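Local structure of regulatory protein YycH-like domain-containing protein (Eubacterium rectale, 5COZ) at residues E71-D74 and K75-L79; M161-A165 and E166-E170; V173-A176 and K177-I181. The protein is of unknown function but has a domain resembling the regulatory protein YycH, and is probably a lipoprotein held at the cell surface. One frame throughout, in Å; residues are numbered along the deposited sequence.

How the interactions relate
The three contacts illustrate how a helix is finished at its ends. Interactions 1 and 2 are N-caps, opening helix 73-87 and helix 165-178 respectively, and interaction 3 is the Schellman motif that closes the second of these helices. Interactions 2 and 3 therefore share one helix, their centres about 17 Å apart. Interaction 1 comes earlier in the chain, yet it touches interaction 3 where Leu79 CD1 packs on Leu179 CD2 at 3.9 Å; its centre lies about 31 Å from that of interaction 2. The sodium ion sits with Gln208 and Asp210, and Phe162, just ahead of the cap in interaction 2, packs against Asp210.

Interaction 1. Residues E71-D74 and K75-L79; sequences ENKD and KCYDL
Asn72 and Lys75 lay their side chains across each other at about a right angle, the amide of Asn72 resting on the aliphatic part of the lysine, with Asn72 CG 3.7 Å from Lys75 CG. The carboxamide swings toward the coming helix because CG stands anti to the backbone N (chi1 -180°), and OD1 then accepts from Lys75 N at 3.1 Å. The bond is nearly straight at the hydrogen, but the donor lies above the carbonyl plane, 39° out of it. This is an N-cap: Asn72 immediately precedes helix 73-87, and its side chain takes up an amide of the first turn, while its own backbone O receives Cys76 N at 2.9 Å. Lys73 and Tyr77, one turn apart, run side by side and point the same way. Lys73 passes along the ring, its CG 3.7 Å from Tyr77 CE1 and its CE 3.4 Å from Tyr77 OH. The same ring meets Trp109 edge-to-face, which sets the tyrosine against the neighbouring antiparallel sheet, and its hydroxyl has a weak hydrogen bond with Gln96. On the inner face of the helix, Cys76 packs against Tyr107 and Ile120.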
loop_
_atom_site.group_PDB
_atom_site.type_symbol
_atom_site.label_atom_id
_atom_site.label_comp_id
_atom_site.label_asym_id
_atom_site.label_seq_id
_atom_site.Cartn_x
_atom_site.Cartn_y
_atom_site.Cartn_z
ATOM N N GLU A 71 -3.075 23.493 -1.776
ATOM C CA GLU A 71 -3.930 24.674 -1.539
ATOM C C GLU A 71 -3.160 25.844 -0.909
ATOM O O GLU A 71 -3.446 26.986 -1.232
ATOM C CB GLU A 71 -5.165 24.332 -0.705
ATOM C CG GLU A 71 -4.931 24.010 0.766
ATOM C CD GLU A 71 -6.162 23.743 1.621
ATOM O OE1 GLU A 71 -7.293 23.745 1.082
ATOM O OE2 GLU A 71 -5.984 23.509 2.838
ATOM N N ASN A 72 -2.202 25.549 -0.020
ATOM C CA ASN A 72 -1.376 26.554 0.627
ATOM C C ASN A 72 -0.068 26.546 -0.136
ATOM O O ASN A 72 0.681 25.562 -0.069
ATOM C CB ASN A 72 -1.225 26.205 2.103
ATOM C CG ASN A 72 -0.387 27.175 2.890
ATOM O OD1 ASN A 72 0.738 27.507 2.530
ATOM N ND2 ASN A 72 -0.891 27.586 4.032
ATOM N N LYS A 73 0.185 27.621 -0.902
ATOM C CA LYS A 73 1.356 27.683 -1.772
ATOM C C LYS A 73 2.674 27.514 -1.004
ATOM O O LYS A 73 3.539 26.796 -1.497
ATOM C CB LYS A 73 1.358 28.968 -2.593
ATOM C CG LYS A 73 2.330 28.910 -3.749
ATOM C CD LYS A 73 2.254 30.189 -4.528
ATOM C CE LYS A 73 3.255 30.209 -5.643
ATOM N NZ LYS A 73 3.131 31.501 -6.357
ATOM N N ASP A 74 2.816 28.122 0.195
ATOM C CA ASP A 74 4.027 27.981 1.034
ATOM C C ASP A 74 4.286 26.520 1.372
ATOM O O ASP A 74 5.415 26.029 1.219
ATOM C CB ASP A 74 3.900 28.747 2.369
ATOM C CG ASP A 74 3.905 30.260 2.298
ATOM O OD1 ASP A 74 4.558 30.810 1.380
ATOM O OD2 ASP A 74 3.326 30.904 3.223
ATOM N N LYS A 75 3.239 25.835 1.892
ATOM C CA LYS A 75 3.343 24.430 2.270
ATOM C C LYS A 75 3.681 23.575 1.074
ATOM O O LYS A 75 4.430 22.603 1.190
ATOM C CB LYS A 75 2.016 23.927 2.872
ATOM C CG LYS A 75 1.721 24.420 4.272
ATOM C CD LYS A 75 0.381 23.835 4.708
ATOM C CE LYS A 75 0.160 23.943 6.184
ATOM N NZ LYS A 75 -1.182 23.424 6.567
ATOM N N CYS A 76 3.086 23.919 -0.092
ATOM C CA CYS A 76 3.328 23.183 -1.319
ATOM C C CYS A 76 4.806 23.267 -1.695
ATOM O O CYS A 76 5.436 22.253 -2.014
ATOM C CB CYS A 76 2.454 23.744 -2.426
ATOM S SG CYS A 76 2.592 22.807 -3.954
ATOM N N TYR A 77 5.357 24.491 -1.687
ATOM C CA TYR A 77 6.743 24.686 -2.066
ATOM C C TYR A 77 7.684 24.061 -1.043
ATOM O O TYR A 77 8.752 23.580 -1.437
ATOM C CB TYR A 77 7.050 26.180 -2.282
ATOM C CG TYR A 77 6.647 26.695 -3.655
ATOM C CD1 TYR A 77 5.354 26.487 -4.153
ATOM C CD2 TYR A 77 7.532 27.442 -4.427
ATOM C CE1 TYR A 77 4.969 26.984 -5.396
ATOM C CE2 TYR A 77 7.147 27.976 -5.658
ATOM C CZ TYR A 77 5.863 27.736 -6.138
ATOM O OH TYR A 77 5.497 28.278 -7.345
ATOM N N ASP A 78 7.285 24.045 0.237
ATOM C CA ASP A 78 8.101 23.361 1.253
ATOM C C ASP A 78 8.197 21.858 0.928
ATOM O O ASP A 78 9.279 21.282 1.033
ATOM C CB ASP A 78 7.513 23.573 2.656
ATOM C CG ASP A 78 7.705 24.978 3.203
ATOM O OD1 ASP A 78 8.611 25.698 2.706
ATOM O OD2 ASP A 78 7.013 25.327 4.178
ATOM N N LEU A 79 7.071 21.244 0.503
ATOM C CA LEU A 79 7.082 19.841 0.118
ATOM C C LEU A 79 7.951 19.665 -1.154
ATOM O O LEU A 79 8.770 18.734 -1.245
ATOM C CB LEU A 79 5.654 19.370 -0.106
ATOM C CG LEU A 79 5.515 17.915 -0.603
ATOM C CD1 LEU A 79 6.219 16.928 0.349
ATOM C CD2 LEU A 79 4.024 17.563 -0.801
HETATM O O HOH W 1 -2.800 22.910 3.831
#

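Interaction 2. Residues M161-A165 and E166-E170; sequences MFMSA and EEAEE
Ser164 turns OG between its backbone N and carbonyl carbon (chi1 68°), which brings the hydroxyl round to the amide of Glu167. Met163, a selenomethionine with two conformers, starts in a similar way and in one of them bends at its last torsion, chi3 -50°, curling CE back over the first turn. In that conformer SE lies 3.9 Å from Ala168 CB and CE 3.8 Å from Glu167 CG, the side chains of Met163 and Glu167 meeting at about a right angle, so this packing may hold only part of the time. Ser164 OG accepts from Glu167 N at 3.0 Å in a fairly straight bond, 163° at the hydrogen, and Ser164 O accepts from Ala168 N. The serine thus engages two successive amides of the opening turn. Waters extend the grip: one joins Ser164 N to Glu167 OE1, and another lies 2.7 Å from Ser164 OG and donates to Glu166 OE1. With an alanine in place of this serine, Glu167 N would probably lose its side-chain acceptor, and the water beside Glu166 one partner. Farther along, Glu169 OE1 accepts from a water whose oxygen lies 2.7 Å away, while its OE2 is bound by Asn187. Ala168 faces Tyr212 and Phe214 of strand 211-220, seating the turn on the sheet. The bond from Glu167 N to Ser164 OG makes this a serine N-cap at the start of helix 165-178.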
loop_
_atom_site.group_PDB
_atom_site.type_symbol
_atom_site.label_atom_id
_atom_site.label_comp_id
_atom_site.label_asym_id
_atom_site.label_seq_id
_atom_site.Cartn_x
_atom_site.Cartn_y
_atom_site.Cartn_z
HETATM N N MSE A 161 23.740 -4.649 -6.120
HETATM C CA MSE A 161 25.155 -4.456 -5.874
HETATM C C MSE A 161 25.581 -3.049 -5.472
HETATM O O MSE A 161 26.696 -2.907 -4.957
HETATM C CB MSE A 161 25.962 -4.904 -7.079
HETATM C CG MSE A 161 26.017 -6.424 -7.175
HETATM SE SE MSE A 161 27.306 -7.057 -8.475
HETATM C CE MSE A 161 26.224 -6.767 -9.989
ATOM N N PHE A 162 24.731 -2.031 -5.658
ATOM C CA PHE A 162 25.145 -0.662 -5.349
ATOM C C PHE A 162 24.947 -0.317 -3.874
ATOM O O PHE A 162 25.573 0.631 -3.399
ATOM C CB PHE A 162 24.415 0.345 -6.249
ATOM C CG PHE A 162 22.904 0.245 -6.200
ATOM C CD1 PHE A 162 22.170 0.989 -5.278
ATOM C CD2 PHE A 162 22.214 -0.546 -7.112
ATOM C CE1 PHE A 162 20.770 0.905 -5.251
ATOM C CE2 PHE A 162 20.822 -0.620 -7.087
ATOM C CZ PHE A 162 20.112 0.078 -6.136
HETATM N N MSE A 163 24.076 -1.065 -3.165
HETATM C CA MSE A 163 23.860 -0.876 -1.734
HETATM C C MSE A 163 23.041 -2.044 -1.204
HETATM O O MSE A 163 22.253 -2.651 -1.938
HETATM C CB MSE A 163 23.208 0.486 -1.402
HETATM C CG MSE A 163 21.704 0.531 -1.651
HETATM SE SE MSE A 163 20.933 2.311 -1.648
HETATM C CE MSE A 163 21.663 2.983 -0.021
ATOM N N SER A 164 23.255 -2.376 0.072
ATOM C CA SER A 164 22.523 -3.481 0.678
ATOM C C SER A 164 21.064 -3.080 0.907
ATOM O O SER A 164 20.740 -1.879 0.963
ATOM C CB SER A 164 23.156 -3.895 2.003
ATOM O OG SER A 164 22.968 -2.863 2.963
ATOM N N ALA A 165 20.197 -4.076 1.085
ATOM C CA ALA A 165 18.790 -3.793 1.377
ATOM C C ALA A 165 18.660 -3.048 2.707
ATOM O O ALA A 165 17.827 -2.148 2.816
ATOM C CB ALA A 165 18.004 -5.082 1.422
ATOM N N GLU A 166 19.532 -3.395 3.690
ATOM C CA GLU A 166 19.545 -2.739 4.997
ATOM C C GLU A 166 19.901 -1.249 4.840
ATOM O O GLU A 166 19.216 -0.397 5.419
ATOM C CB GLU A 166 20.518 -3.460 5.944
ATOM C CG GLU A 166 20.558 -2.888 7.353
ATOM C CD GLU A 166 21.620 -3.465 8.271
ATOM O OE1 GLU A 166 22.809 -3.495 7.874
ATOM O OE2 GLU A 166 21.269 -3.829 9.417
ATOM N N GLU A 167 20.948 -0.921 4.053
ATOM C CA GLU A 167 21.345 0.460 3.832
ATOM C C GLU A 167 20.251 1.218 3.048
ATOM O O GLU A 167 19.962 2.376 3.351
ATOM C CB GLU A 167 22.702 0.534 3.123
ATOM C CG GLU A 167 23.320 1.922 3.227
ATOM C CD GLU A 167 24.693 2.129 2.612
ATOM O OE1 GLU A 167 25.556 1.232 2.751
ATOM O OE2 GLU A 167 24.928 3.227 2.059
ATOM N N ALA A 168 19.623 0.550 2.064
ATOM C CA ALA A 168 18.549 1.134 1.280
ATOM C C ALA A 168 17.331 1.448 2.178
ATOM O O ALA A 168 16.773 2.539 2.079
ATOM C CB ALA A 168 18.160 0.171 0.156
ATOM N N GLU A 169 17.024 0.535 3.111
ATOM C CA GLU A 169 15.920 0.746 4.058
ATOM C C GLU A 169 16.203 1.928 4.974
ATOM O O GLU A 169 15.302 2.722 5.244
ATOM C CB GLU A 169 15.646 -0.512 4.875
ATOM C CG GLU A 169 14.384 -0.322 5.701
ATOM C CD GLU A 169 13.890 -1.510 6.487
ATOM O OE1 GLU A 169 14.408 -2.631 6.284
ATOM O OE2 GLU A 169 12.940 -1.322 7.279
ATOM N N GLU A 170 17.458 2.086 5.402
ATOM C CA GLU A 170 17.822 3.227 6.243
ATOM C C GLU A 170 17.591 4.546 5.497
ATOM O O GLU A 170 17.085 5.505 6.090
ATOM C CB GLU A 170 19.277 3.104 6.705
ATOM C CG GLU A 170 19.445 2.041 7.780
ATOM C CD GLU A 170 20.853 1.623 8.172
ATOM O OE1 GLU A 170 21.818 2.015 7.480
ATOM O OE2 GLU A 170 20.984 0.862 9.159
HETATM O O HOH W 2 25.323 -0.993 1.316
HETATM O O HOH W 3 24.415 -3.263 5.252
HETATM O O HOH W 4 15.544 -3.792 4.153
#

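Interaction 3. Residues V173-A176 and K177-I181; sequences VKTA and KELEI
Val173 to Glu178 keep helical backbone angles, with Lys177 N bonded to Val173 O and Glu178 N to Lys174 O, and the chain then unwinds in a Schellman motif. Glu180 takes a positive phi of 64°, which turns the backbone so that Ile181 N donates to Ala176 O at 3.1 Å, and Glu180 N bonds back to Lys177 O at 3.0 Å. Ahead of Glu180 in the sequence, Thr175 and Leu179 run alongside each other in the same direction, CG2 of the threonine 4.2 Å from CD1 of the leucine. Both side chains pack on Leu256 of strand 252-258, and Leu179 also meets Leu83 of helix 73-87, so Leu179 sits between the sheet and that helix. On the outer side, CG of Glu178 lies anti to its carbonyl carbon, next to the backbone N (chi1 -67°), sending the extended chain back along the helix toward Lys174. The charged ends stop short of a salt bridge, Lys174 NZ lying 4.4 Å from Glu178 OE2; that carboxylate oxygen is instead paired with Lys85 and also receives a water that is weakly bound by Lys174. A second water donates to both Glu178 OE1, at 3.0 Å, and Thr175 OG1, whose hydroxyl also bonds to Leu171 O.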
loop_
_atom_site.group_PDB
_atom_site.type_symbol
_atom_site.label_atom_id
_atom_site.label_comp_id
_atom_site.label_asym_id
_atom_site.label_seq_id
_atom_site.Cartn_x
_atom_site.Cartn_y
_atom_site.Cartn_z
ATOM N N VAL A 173 13.744 5.159 5.348
ATOM C CA VAL A 173 13.245 5.566 6.673
ATOM C C VAL A 173 13.623 7.039 6.930
ATOM O O VAL A 173 12.788 7.830 7.380
ATOM C CB VAL A 173 13.802 4.589 7.751
ATOM C CG1 VAL A 173 13.649 5.169 9.165
ATOM C CG2 VAL A 173 13.117 3.223 7.651
ATOM N N LYS A 174 14.864 7.409 6.585
ATOM C CA LYS A 174 15.356 8.782 6.733
ATOM C C LYS A 174 14.535 9.735 5.845
ATOM O O LYS A 174 14.162 10.818 6.295
ATOM C CB LYS A 174 16.856 8.840 6.386
ATOM C CG LYS A 174 17.489 10.227 6.432
ATOM C CD LYS A 174 18.877 10.157 5.782
ATOM C CE LYS A 174 19.539 11.505 5.611
ATOM N NZ LYS A 174 20.147 11.983 6.877
ATOM N N THR A 175 14.166 9.291 4.627
ATOM C CA THR A 175 13.384 10.134 3.707
ATOM C C THR A 175 11.955 10.347 4.230
ATOM O O THR A 175 11.448 11.465 4.179
ATOM C CB THR A 175 13.380 9.519 2.300
ATOM O OG1 THR A 175 14.743 9.352 1.888
ATOM C CG2 THR A 175 12.658 10.396 1.280
ATOM N N ALA A 176 11.302 9.275 4.725
ATOM C CA ALA A 176 9.951 9.443 5.269
ATOM C C ALA A 176 9.983 10.401 6.469
ATOM O O ALA A 176 9.076 11.207 6.634
ATOM C CB ALA A 176 9.371 8.088 5.674
ATOM N N LYS A 177 11.059 10.332 7.297
ATOM C CA LYS A 177 11.208 11.220 8.455
ATOM C C LYS A 177 11.365 12.666 7.983
ATOM O O LYS A 177 10.692 13.550 8.518
ATOM C CB LYS A 177 12.401 10.787 9.307
ATOM C CG LYS A 177 12.565 11.575 10.604
ATOM C CD LYS A 177 13.795 11.078 11.354
ATOM C CE LYS A 177 14.180 11.961 12.519
ATOM N NZ LYS A 177 13.241 11.812 13.662
ATOM N N GLU A 178 12.219 12.909 6.969
ATOM C CA GLU A 178 12.396 14.252 6.375
ATOM C C GLU A 178 11.093 14.805 5.845
ATOM O O GLU A 178 10.839 16.005 5.941
ATOM C CB GLU A 178 13.362 14.208 5.184
ATOM C CG GLU A 178 14.806 13.879 5.475
ATOM C CD GLU A 178 15.681 13.674 4.246
ATOM O OE1 GLU A 178 15.148 13.426 3.137
ATOM O OE2 GLU A 178 16.917 13.758 4.401
ATOM N N LEU A 179 10.251 13.922 5.263
ATOM C CA LEU A 179 8.978 14.350 4.692
ATOM C C LEU A 179 7.909 14.578 5.757
ATOM O O LEU A 179 6.801 15.025 5.440
ATOM C CB LEU A 179 8.487 13.272 3.693
ATOM C CG LEU A 179 9.215 13.194 2.358
ATOM C CD1 LEU A 179 8.792 11.929 1.603
ATOM C CD2 LEU A 179 8.977 14.455 1.500
ATOM N N GLU A 180 8.223 14.202 7.022
ATOM C CA GLU A 180 7.328 14.347 8.166
ATOM C C GLU A 180 6.089 13.485 7.976
ATOM O O GLU A 180 4.978 13.864 8.353
ATOM C CB GLU A 180 6.965 15.825 8.457
ATOM C CG GLU A 180 8.194 16.710 8.607
ATOM C CD GLU A 180 7.900 18.191 8.744
ATOM O OE1 GLU A 180 7.135 18.733 7.917
ATOM O OE2 GLU A 180 8.492 18.823 9.645
ATOM N N ILE A 181 6.308 12.265 7.429
ATOM C CA ILE A 181 5.226 11.318 7.249
ATOM C C ILE A 181 5.464 10.162 8.198
ATOM O O ILE A 181 6.420 9.394 8.008
ATOM C CB ILE A 181 5.106 10.824 5.771
ATOM C CG1 ILE A 181 4.966 12.001 4.774
ATOM C CG2 ILE A 181 3.919 9.817 5.639
ATOM C CD1 ILE A 181 5.067 11.570 3.297
HETATM O O HOH W 5 17.477 13.712 7.001
HETATM O O HOH W 6 16.295 11.636 1.087
#